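PDB 4IGV: kirola from Actinidia deliciosa, which is a kiwifruit allergen of the ripening-related protein family and probably binds small apolar molecules, as its Bet v 1-like relatives do. Local coordinates for residues Tyr21-Tyr26 with Lys142-Tyr147; Gln40-Asp43 with Asn48-Thr51; Phe57-Ile62 with Glu66-Asp71; Lys97-Ile102 with Glu128-Leu133. One frame throughout, in Å; residues are numbered along the deposited sequence.

Interaction 1 (Tyr21-Tyr26 with Lys142-Tyr147)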
loop_
_atom_site.group_PDB
_atom_site.type_symbol
_atom_site.label_atom_id
_atom_site.label_comp_id
_atom_site.label_asym_id
_atom_site.label_seq_id
_atom_site.Cartn_x
_atom_site.Cartn_y
_atom_site.Cartn_z
ATOM N N TYR A 21 -8.933 -5.375 -4.932
ATOM C CA TYR A 21 -7.759 -5.929 -5.588
ATOM C C TYR A 21 -7.527 -5.369 -6.983
ATOM O O TYR A 21 -6.386 -5.133 -7.362
ATOM C CB TYR A 21 -7.800 -7.459 -5.611
ATOM C CG TYR A 21 -6.457 -8.071 -6.008
ATOM C CD1 TYR A 21 -5.324 -7.907 -5.242
ATOM C CD2 TYR A 21 -6.319 -8.749 -7.175
ATOM C CE1 TYR A 21 -4.094 -8.459 -5.634
ATOM C CE2 TYR A 21 -5.164 -9.319 -7.600
ATOM C CZ TYR A 21 -4.025 -9.171 -6.855
ATOM O OH TYR A 21 -2.827 -9.747 -7.258
ATOM N N GLU A 22 -8.572 -5.153 -7.730
ATOM C CA GLU A 22 -8.477 -4.504 -9.051
ATOM C C GLU A 22 -7.718 -3.194 -8.913
ATOM O O GLU A 22 -6.842 -2.852 -9.750
ATOM C CB GLU A 22 -9.896 -4.212 -9.581
ATOM C CG GLU A 22 -9.971 -3.323 -10.872
ATOM C CD GLU A 22 -9.597 -4.160 -12.020
ATOM O OE1 GLU A 22 -9.336 -5.403 -11.808
ATOM O OE2 GLU A 22 -9.705 -3.583 -13.152
ATOM N N ILE A 23 -8.085 -2.411 -7.911
ATOM C CA ILE A 23 -7.436 -1.119 -7.685
ATOM C C ILE A 23 -5.963 -1.306 -7.394
ATOM O O ILE A 23 -5.099 -0.666 -7.981
ATOM C CB ILE A 23 -8.138 -0.293 -6.584
ATOM C CG1 ILE A 23 -9.545 0.037 -7.058
ATOM C CG2 ILE A 23 -7.269 0.943 -6.181
ATOM C CD1 ILE A 23 -10.466 0.520 -5.894
ATOM N N PHE A 24 -5.623 -2.150 -6.434
ATOM C CA PHE A 24 -4.233 -2.296 -6.027
ATOM C C PHE A 24 -3.335 -2.974 -7.029
ATOM O O PHE A 24 -2.137 -2.703 -7.067
ATOM C CB PHE A 24 -4.147 -2.932 -4.639
ATOM C CG PHE A 24 -4.336 -1.884 -3.554
ATOM C CD1 PHE A 24 -5.550 -1.502 -3.137
ATOM C CD2 PHE A 24 -3.246 -1.143 -3.131
ATOM C CE1 PHE A 24 -5.678 -0.486 -2.210
ATOM C CE2 PHE A 24 -3.398 -0.128 -2.183
ATOM C CZ PHE A 24 -4.629 0.174 -1.744
ATOM N N ARG A 25 -3.903 -3.845 -7.850
ATOM C CA ARG A 25 -3.148 -4.490 -8.892
ATOM C C ARG A 25 -3.136 -3.661 -10.175
ATOM O O ARG A 25 -2.051 -3.299 -10.623
ATOM C CB ARG A 25 -3.654 -5.908 -9.193
ATOM C CG ARG A 25 -2.821 -6.583 -10.255
ATOM C CD ARG A 25 -3.201 -8.007 -10.569
ATOM N NE ARG A 25 -2.362 -8.503 -11.656
ATOM C CZ ARG A 25 -2.553 -9.636 -12.297
ATOM N NH1 ARG A 25 -3.483 -10.462 -11.898
ATOM N NH2 ARG A 25 -1.720 -10.008 -13.252
ATOM N N TYR A 26 -4.292 -3.401 -10.775
ATOM C CA TYR A 26 -4.336 -2.849 -12.099
ATOM C C TYR A 26 -4.646 -1.361 -12.213
ATOM O O TYR A 26 -4.344 -0.759 -13.264
ATOM C CB TYR A 26 -5.394 -3.592 -12.880
ATOM C CG TYR A 26 -5.000 -4.944 -13.387
ATOM C CD1 TYR A 26 -5.670 -6.056 -12.969
ATOM C CD2 TYR A 26 -4.042 -5.063 -14.363
ATOM C CE1 TYR A 26 -5.354 -7.331 -13.481
ATOM C CE2 TYR A 26 -3.708 -6.320 -14.872
ATOM C CZ TYR A 26 -4.408 -7.411 -14.409
ATOM O OH TYR A 26 -4.087 -8.646 -15.005
ATOM N N LYS A 142 -10.219 2.709 4.144
ATOM C CA LYS A 142 -11.542 3.204 4.516
ATOM C C LYS A 142 -12.086 4.225 3.521
ATOM O O LYS A 142 -13.297 4.223 3.225
ATOM C CB LYS A 142 -11.510 3.753 5.941
ATOM C CG LYS A 142 -11.312 2.666 6.999
ATOM C CD LYS A 142 -11.119 3.237 8.367
ATOM C CE LYS A 142 -10.784 2.165 9.364
ATOM N NZ LYS A 142 -10.575 2.788 10.705
ATOM N N ASP A 143 -11.180 5.035 2.970
ATOM C CA ASP A 143 -11.584 5.985 1.923
ATOM C C ASP A 143 -12.058 5.236 0.682
ATOM O O ASP A 143 -13.054 5.642 0.103
ATOM C CB ASP A 143 -10.459 6.926 1.598
ATOM C CG ASP A 143 -10.259 7.998 2.641
ATOM O OD1 ASP A 143 -11.147 8.220 3.505
ATOM O OD2 ASP A 143 -9.213 8.676 2.633
ATOM N N ILE A 144 -11.352 4.153 0.319
ATOM C CA ILE A 144 -11.771 3.398 -0.866
ATOM C C ILE A 144 -13.116 2.753 -0.614
ATOM O O ILE A 144 -14.024 2.803 -1.450
ATOM C CB ILE A 144 -10.713 2.371 -1.254
ATOM C CG1 ILE A 144 -9.438 3.041 -1.744
ATOM C CG2 ILE A 144 -11.298 1.365 -2.258
ATOM C CD1 ILE A 144 -8.206 2.087 -1.801
ATOM N N GLU A 145 -13.265 2.100 0.534
ATOM C CA GLU A 145 -14.509 1.359 0.797
ATOM C C GLU A 145 -15.729 2.226 0.876
ATOM O O GLU A 145 -16.832 1.774 0.602
ATOM C CB GLU A 145 -14.335 0.445 2.038
ATOM C CG GLU A 145 -14.384 1.116 3.306
ATOM C CD GLU A 145 -14.157 0.171 4.548
ATOM O OE1 GLU A 145 -14.893 -0.768 4.683
ATOM O OE2 GLU A 145 -13.128 0.386 5.248
ATOM N N THR A 146 -15.559 3.503 1.223
ATOM C CA THR A 146 -16.665 4.414 1.410
ATOM C C THR A 146 -16.788 5.396 0.234
ATOM O O THR A 146 -17.638 6.305 0.307
ATOM C CB THR A 146 -16.552 5.227 2.711
ATOM O OG1 THR A 146 -15.344 5.991 2.739
ATOM C CG2 THR A 146 -16.625 4.317 3.921
ATOM N N TYR A 147 -15.994 5.231 -0.822
ATOM C CA TYR A 147 -16.002 6.176 -1.931
ATOM C C TYR A 147 -17.339 6.154 -2.662
ATOM O O TYR A 147 -17.831 5.096 -3.011
ATOM C CB TYR A 147 -14.870 5.826 -2.897
ATOM C CG TYR A 147 -14.768 6.789 -4.045
ATOM C CD1 TYR A 147 -14.242 8.056 -3.862
ATOM C CD2 TYR A 147 -15.080 6.387 -5.320
ATOM C CE1 TYR A 147 -14.115 8.929 -4.912
ATOM C CE2 TYR A 147 -14.973 7.266 -6.397
ATOM C CZ TYR A 147 -14.494 8.533 -6.189
ATOM O OH TYR A 147 -14.360 9.408 -7.246
#

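Interaction 2 (Gln40-Asp43 with Asn48-Thr51)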
loop_
_atom_site.group_PDB
_atom_site.type_symbol
_atom_site.label_atom_id
_atom_site.label_comp_id
_atom_site.label_asym_id
_atom_site.label_seq_id
_atom_site.Cartn_x
_atom_site.Cartn_y
_atom_site.Cartn_z
ATOM N N GLN A 40 -1.554 12.147 -3.594
ATOM C CA GLN A 40 -1.628 13.199 -4.610
ATOM C C GLN A 40 -1.236 12.738 -6.012
ATOM O O GLN A 40 -1.574 13.406 -6.987
ATOM C CB GLN A 40 -0.770 14.365 -4.226
ATOM C CG GLN A 40 -1.312 15.155 -3.087
ATOM C CD GLN A 40 -1.148 14.494 -1.726
ATOM O OE1 GLN A 40 -0.051 14.143 -1.351
ATOM N NE2 GLN A 40 -2.253 14.321 -0.987
ATOM N N GLY A 41 -0.541 11.622 -6.122
ATOM C CA GLY A 41 -0.178 11.115 -7.439
ATOM C C GLY A 41 0.297 9.677 -7.328
ATOM O O GLY A 41 0.959 9.302 -6.364
ATOM N N VAL A 42 -0.074 8.883 -8.327
ATOM C CA VAL A 42 0.450 7.540 -8.551
ATOM C C VAL A 42 0.797 7.475 -10.017
ATOM O O VAL A 42 -0.099 7.429 -10.895
ATOM C CB VAL A 42 -0.624 6.537 -8.262
ATOM C CG1 VAL A 42 -0.088 5.155 -8.463
ATOM C CG2 VAL A 42 -1.169 6.657 -6.801
ATOM N N ASP A 43 2.103 7.415 -10.274
ATOM C CA ASP A 43 2.626 7.541 -11.637
ATOM C C ASP A 43 3.440 6.333 -12.020
ATOM O O ASP A 43 4.498 6.063 -11.416
ATOM C CB ASP A 43 3.503 8.771 -11.781
ATOM C CG ASP A 43 2.765 10.033 -11.405
ATOM O OD1 ASP A 43 1.685 10.268 -12.001
ATOM O OD2 ASP A 43 3.167 10.684 -10.413
ATOM N N ASN A 48 4.014 -2.146 -16.983
ATOM C CA ASN A 48 2.590 -1.992 -17.194
ATOM C C ASN A 48 1.901 -2.149 -15.879
ATOM O O ASN A 48 2.346 -2.953 -15.049
ATOM C CB ASN A 48 2.091 -3.122 -18.109
ATOM C CG ASN A 48 2.579 -2.980 -19.563
ATOM O OD1 ASN A 48 2.513 -1.856 -20.106
ATOM N ND2 ASN A 48 3.058 -4.074 -20.194
ATOM N N TRP A 49 0.800 -1.450 -15.702
ATOM C CA TRP A 49 0.019 -1.547 -14.499
ATOM C C TRP A 49 -0.323 -3.041 -14.297
ATOM O O TRP A 49 -0.757 -3.734 -15.225
ATOM C CB TRP A 49 -1.269 -0.759 -14.580
ATOM C CG TRP A 49 -1.166 0.730 -14.837
ATOM C CD1 TRP A 49 -1.435 1.345 -15.989
ATOM C CD2 TRP A 49 -0.798 1.753 -13.900
ATOM N NE1 TRP A 49 -1.263 2.696 -15.855
ATOM C CE2 TRP A 49 -0.896 2.974 -14.579
ATOM C CE3 TRP A 49 -0.431 1.757 -12.554
ATOM C CZ2 TRP A 49 -0.616 4.181 -13.974
ATOM C CZ3 TRP A 49 -0.161 3.012 -11.952
ATOM C CH2 TRP A 49 -0.265 4.151 -12.665
ATOM N N GLY A 50 -0.184 -3.489 -13.097
ATOM C CA GLY A 50 -0.635 -4.834 -12.732
ATOM C C GLY A 50 0.311 -5.976 -13.058
ATOM O O GLY A 50 -0.077 -7.134 -12.965
ATOM N N THR A 51 1.572 -5.659 -13.404
ATOM C CA THR A 51 2.578 -6.685 -13.730
ATOM C C THR A 51 3.748 -6.649 -12.751
ATOM O O THR A 51 4.150 -5.584 -12.270
ATOM C CB THR A 51 3.099 -6.508 -15.109
ATOM O OG1 THR A 51 3.847 -5.325 -15.223
ATOM C CG2 THR A 51 1.948 -6.592 -16.132
#

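Interaction 3 (Phe57-Ile62 with Glu66-Asp71)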
loop_
_atom_site.group_PDB
_atom_site.type_symbol
_atom_site.label_atom_id
_atom_site.label_comp_id
_atom_site.label_asym_id
_atom_site.label_seq_id
_atom_site.Cartn_x
_atom_site.Cartn_y
_atom_site.Cartn_z
ATOM N N PHE A 57 5.721 5.524 -8.987
ATOM C CA PHE A 57 6.100 6.673 -8.142
ATOM C C PHE A 57 4.852 7.184 -7.408
ATOM O O PHE A 57 3.823 7.350 -8.022
ATOM C CB PHE A 57 6.681 7.771 -9.028
ATOM C CG PHE A 57 7.147 9.007 -8.283
ATOM C CD1 PHE A 57 8.353 8.986 -7.579
ATOM C CD2 PHE A 57 6.427 10.171 -8.353
ATOM C CE1 PHE A 57 8.791 10.127 -6.934
ATOM C CE2 PHE A 57 6.889 11.323 -7.701
ATOM C CZ PHE A 57 8.096 11.258 -7.011
ATOM N N PHE A 58 4.989 7.434 -6.090
ATOM C CA PHE A 58 3.901 7.921 -5.270
ATOM C C PHE A 58 4.229 9.279 -4.717
ATOM O O PHE A 58 5.339 9.518 -4.212
ATOM C CB PHE A 58 3.655 6.977 -4.106
ATOM C CG PHE A 58 3.192 5.609 -4.497
ATOM C CD1 PHE A 58 1.889 5.318 -4.669
ATOM C CD2 PHE A 58 4.108 4.582 -4.722
ATOM C CE1 PHE A 58 1.450 4.049 -5.025
ATOM C CE2 PHE A 58 3.670 3.340 -5.071
ATOM C CZ PHE A 58 2.361 3.070 -5.214
ATOM N N LYS A 59 3.250 10.185 -4.825
ATOM C CA LYS A 59 3.303 11.459 -4.150
ATOM C C LYS A 59 2.200 11.382 -3.093
ATOM O O LYS A 59 1.037 11.159 -3.424
ATOM C CB LYS A 59 3.010 12.607 -5.110
ATOM C CG LYS A 59 4.054 12.757 -6.188
ATOM C CD LYS A 59 3.695 13.909 -7.087
ATOM C CE LYS A 59 3.755 15.218 -6.364
ATOM N NZ LYS A 59 3.683 16.356 -7.323
ATOM N N TYR A 60 2.567 11.529 -1.821
ATOM C CA TYR A 60 1.646 11.369 -0.736
ATOM C C TYR A 60 1.912 12.321 0.398
ATOM O O TYR A 60 2.936 13.014 0.403
ATOM C CB TYR A 60 1.648 9.878 -0.255
ATOM C CG TYR A 60 2.893 9.352 0.444
ATOM C CD1 TYR A 60 2.945 9.234 1.807
ATOM C CD2 TYR A 60 4.021 8.972 -0.272
ATOM C CE1 TYR A 60 4.105 8.700 2.468
ATOM C CE2 TYR A 60 5.168 8.468 0.364
ATOM C CZ TYR A 60 5.197 8.314 1.718
ATOM O OH TYR A 60 6.313 7.816 2.360
ATOM N N THR A 61 0.976 12.396 1.323
ATOM C CA THR A 61 1.082 13.293 2.443
ATOM C C THR A 61 0.798 12.519 3.718
ATOM O O THR A 61 -0.224 11.831 3.822
ATOM C CB THR A 61 0.093 14.455 2.275
ATOM O OG1 THR A 61 0.417 15.207 1.094
ATOM C CG2 THR A 61 0.122 15.397 3.484
ATOM N N ILE A 62 1.706 12.656 4.682
ATOM C CA ILE A 62 1.616 12.014 5.998
ATOM C C ILE A 62 1.808 13.112 7.033
ATOM O O ILE A 62 2.808 13.850 6.999
ATOM C CB ILE A 62 2.797 10.985 6.212
ATOM C CG1 ILE A 62 2.657 9.732 5.356
ATOM C CG2 ILE A 62 2.927 10.653 7.749
ATOM C CD1 ILE A 62 2.046 8.535 6.087
ATOM N N GLU A 66 4.492 16.470 2.734
ATOM C CA GLU A 66 4.528 15.831 1.439
ATOM C C GLU A 66 5.770 14.947 1.354
ATOM O O GLU A 66 6.890 15.368 1.730
ATOM C CB GLU A 66 4.489 16.851 0.301
ATOM C CG GLU A 66 3.190 17.678 0.258
ATOM C CD GLU A 66 3.107 18.615 -0.945
ATOM O OE1 GLU A 66 3.979 18.577 -1.840
ATOM O OE2 GLU A 66 2.156 19.416 -0.965
ATOM N N LYS A 67 5.523 13.718 0.929
ATOM C CA LYS A 67 6.559 12.714 0.787
ATOM C C LYS A 67 6.477 12.063 -0.573
ATOM O O LYS A 67 5.473 12.178 -1.266
ATOM C CB LYS A 67 6.434 11.673 1.869
ATOM C CG LYS A 67 6.757 12.269 3.279
ATOM C CD LYS A 67 6.777 11.236 4.336
ATOM C CE LYS A 67 6.788 11.883 5.699
ATOM N NZ LYS A 67 8.115 11.902 6.312
ATOM N N THR A 68 7.541 11.372 -0.961
ATOM C CA THR A 68 7.513 10.591 -2.190
ATOM C C THR A 68 8.106 9.204 -1.951
ATOM O O THR A 68 8.877 9.009 -1.011
ATOM C CB THR A 68 8.254 11.249 -3.387
ATOM O OG1 THR A 68 9.678 11.312 -3.142
ATOM C CG2 THR A 68 7.718 12.627 -3.673
ATOM N N ALA A 69 7.758 8.267 -2.809
ATOM C CA ALA A 69 8.338 6.915 -2.787
ATOM C C ALA A 69 8.338 6.397 -4.203
ATOM O O ALA A 69 7.415 6.663 -4.985
ATOM C CB ALA A 69 7.533 6.002 -1.938
ATOM N N LYS A 70 9.361 5.642 -4.542
ATOM C CA LYS A 70 9.363 4.879 -5.771
ATOM C C LYS A 70 9.402 3.424 -5.363
ATOM O O LYS A 70 10.262 2.986 -4.580
ATOM C CB LYS A 70 10.600 5.206 -6.622
ATOM C CG LYS A 70 10.616 4.566 -7.931
ATOM C CD LYS A 70 11.816 4.967 -8.797
ATOM C CE LYS A 70 13.086 4.485 -8.246
ATOM N NZ LYS A 70 14.172 4.750 -9.256
ATOM N N ASP A 71 8.475 2.652 -5.911
ATOM C CA ASP A 71 8.308 1.244 -5.564
ATOM C C ASP A 71 8.388 0.359 -6.780
ATOM O O ASP A 71 8.037 0.804 -7.893
ATOM C CB ASP A 71 6.928 0.933 -4.980
ATOM C CG ASP A 71 6.623 1.591 -3.672
ATOM O OD1 ASP A 71 7.350 2.484 -3.206
ATOM O OD2 ASP A 71 5.545 1.213 -3.101
HETATM O O HOH W 1 8.735 7.274 1.278
#

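Interaction 4 (Lys97-Ile102 with Glu128-Leu133)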
loop_
_atom_site.group_PDB
_atom_site.type_symbol
_atom_site.label_atom_id
_atom_site.label_comp_id
_atom_site.label_asym_id
_atom_site.label_seq_id
_atom_site.Cartn_x
_atom_site.Cartn_y
_atom_site.Cartn_z
ATOM N N LYS A 97 16.351 0.620 5.920
ATOM C CA LYS A 97 17.208 0.021 4.922
ATOM C C LYS A 97 16.392 -0.645 3.834
ATOM O O LYS A 97 16.684 -0.530 2.652
ATOM C CB LYS A 97 18.115 -1.026 5.577
ATOM C CG LYS A 97 19.122 -1.628 4.618
ATOM C CD LYS A 97 20.125 -2.459 5.354
ATOM C CE LYS A 97 21.067 -3.174 4.384
ATOM N NZ LYS A 97 21.963 -4.152 5.059
ATOM N N THR A 98 15.366 -1.357 4.267
ATOM C CA THR A 98 14.449 -2.048 3.398
ATOM C C THR A 98 13.027 -1.946 3.917
ATOM O O THR A 98 12.800 -1.845 5.111
ATOM C CB THR A 98 14.776 -3.544 3.239
ATOM O OG1 THR A 98 14.592 -4.243 4.458
ATOM C CG2 THR A 98 16.219 -3.768 2.807
ATOM N N PHE A 99 12.067 -1.957 2.989
ATOM C CA PHE A 99 10.664 -1.833 3.324
ATOM C C PHE A 99 9.821 -2.458 2.230
ATOM O O PHE A 99 9.919 -2.067 1.078
ATOM C CB PHE A 99 10.282 -0.364 3.526
ATOM C CG PHE A 99 9.159 -0.144 4.526
ATOM C CD1 PHE A 99 9.390 0.451 5.701
ATOM C CD2 PHE A 99 7.853 -0.590 4.275
ATOM C CE1 PHE A 99 8.380 0.639 6.622
ATOM C CE2 PHE A 99 6.872 -0.402 5.211
ATOM C CZ PHE A 99 7.141 0.208 6.346
ATOM N N ILE A 100 9.009 -3.435 2.624
ATOM C CA ILE A 100 8.103 -4.145 1.731
ATOM C C ILE A 100 6.692 -4.034 2.302
ATOM O O ILE A 100 6.488 -4.113 3.501
ATOM C CB ILE A 100 8.453 -5.648 1.669
ATOM C CG1 ILE A 100 9.916 -5.839 1.219
ATOM C CG2 ILE A 100 7.515 -6.328 0.769
ATOM C CD1 ILE A 100 10.197 -5.243 0.092
ATOM N N ILE A 101 5.725 -3.788 1.427
ATOM C CA ILE A 101 4.327 -3.706 1.804
ATOM C C ILE A 101 3.558 -4.721 0.979
ATOM O O ILE A 101 3.618 -4.733 -0.231
ATOM C CB ILE A 101 3.738 -2.312 1.515
ATOM C CG1 ILE A 101 4.469 -1.272 2.383
ATOM C CG2 ILE A 101 2.196 -2.266 1.802
ATOM C CD1 ILE A 101 4.013 0.181 2.119
ATOM N N ILE A 102 2.863 -5.605 1.658
ATOM C CA ILE A 102 2.015 -6.625 1.023
ATOM C C ILE A 102 0.581 -6.290 1.289
ATOM O O ILE A 102 0.188 -6.052 2.452
ATOM C CB ILE A 102 2.311 -8.031 1.564
ATOM C CG1 ILE A 102 3.785 -8.359 1.545
ATOM C CG2 ILE A 102 1.525 -9.059 0.764
ATOM C CD1 ILE A 102 4.091 -9.673 2.327
ATOM N N GLU A 128 11.563 4.498 14.747
ATOM C CA GLU A 128 10.256 4.080 15.240
ATOM C C GLU A 128 9.700 2.936 14.402
ATOM O O GLU A 128 10.070 2.792 13.217
ATOM C CB GLU A 128 9.283 5.261 15.202
ATOM C CG GLU A 128 9.660 6.430 16.084
ATOM C CD GLU A 128 8.582 7.514 16.166
ATOM O OE1 GLU A 128 7.516 7.361 15.525
ATOM O OE2 GLU A 128 8.797 8.520 16.882
ATOM N N GLU A 129 8.838 2.107 14.986
ATOM C CA GLU A 129 8.024 1.192 14.181
ATOM C C GLU A 129 7.072 2.073 13.325
ATOM O O GLU A 129 6.660 3.160 13.743
ATOM C CB GLU A 129 7.195 0.198 14.998
ATOM C CG GLU A 129 7.871 -0.705 16.014
ATOM C CD GLU A 129 9.334 -0.972 15.780
ATOM O OE1 GLU A 129 9.688 -1.488 14.699
ATOM O OE2 GLU A 129 10.135 -0.716 16.734
ATOM N N PRO A 130 6.720 1.608 12.123
ATOM C CA PRO A 130 5.954 2.414 11.152
ATOM C C PRO A 130 4.454 2.452 11.423
ATOM O O PRO A 130 3.603 2.243 10.514
ATOM C CB PRO A 130 6.299 1.753 9.821
ATOM C CG PRO A 130 6.586 0.346 10.175
ATOM C CD PRO A 130 7.242 0.371 11.522
ATOM N N ASN A 131 4.085 2.787 12.655
ATOM C CA ASN A 131 2.661 2.854 12.987
ATOM C C ASN A 131 1.910 3.923 12.214
ATOM O O ASN A 131 0.788 3.702 11.796
ATOM C CB ASN A 131 2.463 3.044 14.507
ATOM C CG ASN A 131 2.860 1.793 15.271
ATOM O OD1 ASN A 131 2.191 0.757 15.162
ATOM N ND2 ASN A 131 3.944 1.861 15.985
ATOM N N THR A 132 2.540 5.063 12.001
ATOM C CA THR A 132 1.887 6.148 11.305
ATOM C C THR A 132 1.599 5.735 9.870
ATOM O O THR A 132 0.549 6.034 9.327
ATOM C CB THR A 132 2.738 7.452 11.340
ATOM O OG1 THR A 132 2.887 7.880 12.716
ATOM C CG2 THR A 132 2.076 8.549 10.558
ATOM N N LEU A 133 2.513 4.992 9.245
ATOM C CA LEU A 133 2.280 4.531 7.881
ATOM C C LEU A 133 1.150 3.485 7.824
ATOM O O LEU A 133 0.337 3.460 6.909
ATOM C CB LEU A 133 3.590 3.949 7.299
ATOM C CG LEU A 133 3.529 3.609 5.831
ATOM C CD1 LEU A 133 3.370 4.876 4.939
ATOM C CD2 LEU A 133 4.722 2.772 5.370
#

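Interaction 1 (Tyr21-Tyr26 with Lys142-Tyr147)
Ile23 and Phe24 meet Ile144 in a small, buried, wholly apolar helix-to-helix contact, where the short helix 17-25 packs against the last turn of the long C-terminal helix 131-145. The backbones stay well apart, with 9.3 Å between CA of Ile23 and CA of Ile144, so the side chains bridge the gap alone. Ile144 does so with both of its branches. Its CG1 stands anti to the carbonyl carbon (chi1 -67°), which leaves the CG2 methyl anti to the backbone N. CG2 meets Ile23 CD1 at 3.8 Å as the two isoleucines lie alongside each other, pointing in opposite senses. The CG1 branch carries CD1 to the aromatic ring: Ile144 CD1 lies 3.6 Å from Phe24 CE1 and 4.1 Å from Phe24 CZ. This methyl approaches the ring obliquely, near the rim furthest from the Phe24 backbone. A single isoleucine is thus forked over two consecutive residues of the other helix. Just beyond the contact the long helix ends: Thr146 leaves helical geometry, and its OG1 donates back to Lys142 O at 2.7 Å, a side-chain bond that covers a carbonyl of the final turn. In Bet v 1-like proteins two short consecutive helices form a V that cradles the end of the long one, and kirola follows that plan. Helix 30-34 supplies the other arm, with Ile31 touching both Ile23 and Ile144, while the Phe24 ring meets those of Phe20 and Trp116 and its side chain rests on Val103 of strand 96-107.

Interaction 2 (Gln40-Asp43 with Asn48-Thr51)
Two groups of Thr51 grip the carbonyl O of Asn48, the residue before the Trp49 that reaches over to Val42: OG1 of Thr51 donates to Asn48 O at 2.8 Å, and N of Thr51 donates to the same Asn48 O at 3.3 Å. The second bond closes a type II turn in which Gly50 takes a positive phi (82°), and the hydroxyl bond fastens it further. From this turn the Trp49 indole extends toward the strand and presents its six-membered ring edge-on. The carbonyl O of Val42 lies in the indole plane, 3.7 Å from Trp49 CH2, while Val42 CG1, anti to its backbone N, comes within 4.1 Å of Trp49 CZ3. The loop is the glycine-rich one that joins the second and third strands in Bet v 1-like proteins, and through the tryptophan it touches edge strand 39-46. Shortly before Val42 a classic bulge sets Gln40 and Gly41 across from the single residue Lys59. Val42 also packs on Ile56 and Phe58 of strand 55-62 and on Ile31 of helix 30-34. The Trp49 ring meets that of Tyr29 edge-to-face, and Gly50 O accepts from Arg25 NE.

Interaction 3 (Phe57-Ile62 with Glu66-Asp71)
The Tyr60 ring carries Lys67 CB on one face, a CH-pi contact with the carbon 3.8 Å from the ring centroid and 19° off the normal; Ile62 CG1 and a water lie at its edge, in plane. Tyr60 CG sits between the backbone N and the carbonyl carbon (chi1 69°), which leans the ring across the neighbouring strand and brings its edge to Ala69 N. The water lies 2.7 Å from Tyr60 OH and donates to Thr68 O at 2.9 Å, tying the phenol to the backbone of that strand. Phe58, on the same side of the sheet, turns an edge toward Ala69 O. Its CE2 meets Asp71 OD2 at 3.5 Å, with ring and carboxylate planes 52° apart; Asp71 OD2 also hydrogen-bonds an unidentified molecule, probably from the crystallisation liquor. On the opposite side, the Phe57 ring approaches Thr68 obliquely, its CZ 3.6 Å from Thr68 CB. Beneath the side chains, two hydrogen-bonded pairs lace the strands together: Phe58 with Ala69 (Phe58 N to Ala69 O 2.8 Å) and Tyr60 with Lys67. In the second pair both bonds are nearly straight, Lys67 N to Tyr60 O at 2.7 Å and Tyr60 N to Lys67 O at 3.0 Å. Tyr60 and Ile62 also touch Phe136 of helix 131-145, so their side of the sheet is turned toward the long helix. On the Phe57 side, Thr61 OG1 is hydrogen-bonded to Gln40 OE1 of the edge strand. Strands 55-62 and 65-77 form an antiparallel beta hairpin within the curved sheet that wraps around the C-terminal helix in the Bet v 1 fold.

Interaction 4 (Lys97-Ile102 with Glu128-Leu133)
Phe99 and Ile101 of strand 96-107 meet Pro130 and Leu133 where the curved sheet of the Bet v 1 fold closes on the first turn of its long C-terminal helix, a buried part of the apolar interior. The outer end of the Phe99 ring makes most of the contact. Pro130 stands at its edge, with CB in the ring plane 4.0 Å from Phe99 CE1 and CG 3.9 Å from Phe99 CZ. Leu133 arrives from the direction opposite to the phenylalanine: its CD2 methyl lies 3.7 Å from Phe99 CZ and 3.8 Å from Phe99 CE2, approaching the ring obliquely. The same methyl lies 4.2 Å from Ile101 CD1, so one branch of the leucine serves two residues of the strand. With CG anti to the backbone N (chi1 -172°), the Leu133 side chain extends from the helix toward the sheet. Pro130 occupies the N-cap position and is the centre of an inverse gamma turn, closed by a weak bond from Asn131 N to Glu129 O; the chain thus bends sharply into the helix with the proline ring directed at the strand. At Lys97 and Thr98, just before the contact, the strand bulges opposite Glu121. Around it, the Phe99 ring meets Tyr96 and Phe118 edge-to-face, while Leu133 leans on Leu92. Glu129 anchors the helix approach to strand 112-122 by a salt bridge to Lys122 and a bond with Tyr120 OH, and Pro130 also touches Met7 of strand 4-12.

Interactions 1 and 4 hold the two ends of helix 131-145, their centres about 20 Å apart on opposite sides of the chain's centre. Along the chain interactions 2, 3 and 4 follow in series, all nested within the loop that interaction 1 closes. Interactions 2 and 3, centres about 12 Å apart, lie on the neighbouring strands 39-46 and 55-62 of the sheet and touch directly, for example through Asp43 O and Phe57 N. Interaction 3 meets interaction 4 where Ile62 packs on Thr132 and Leu133, and interaction 1 reaches interaction 2 where Tyr26 packs on Trp49. Together they join the long helix, the short helices and the antiparallel sheet into one Bet v 1-like monomer.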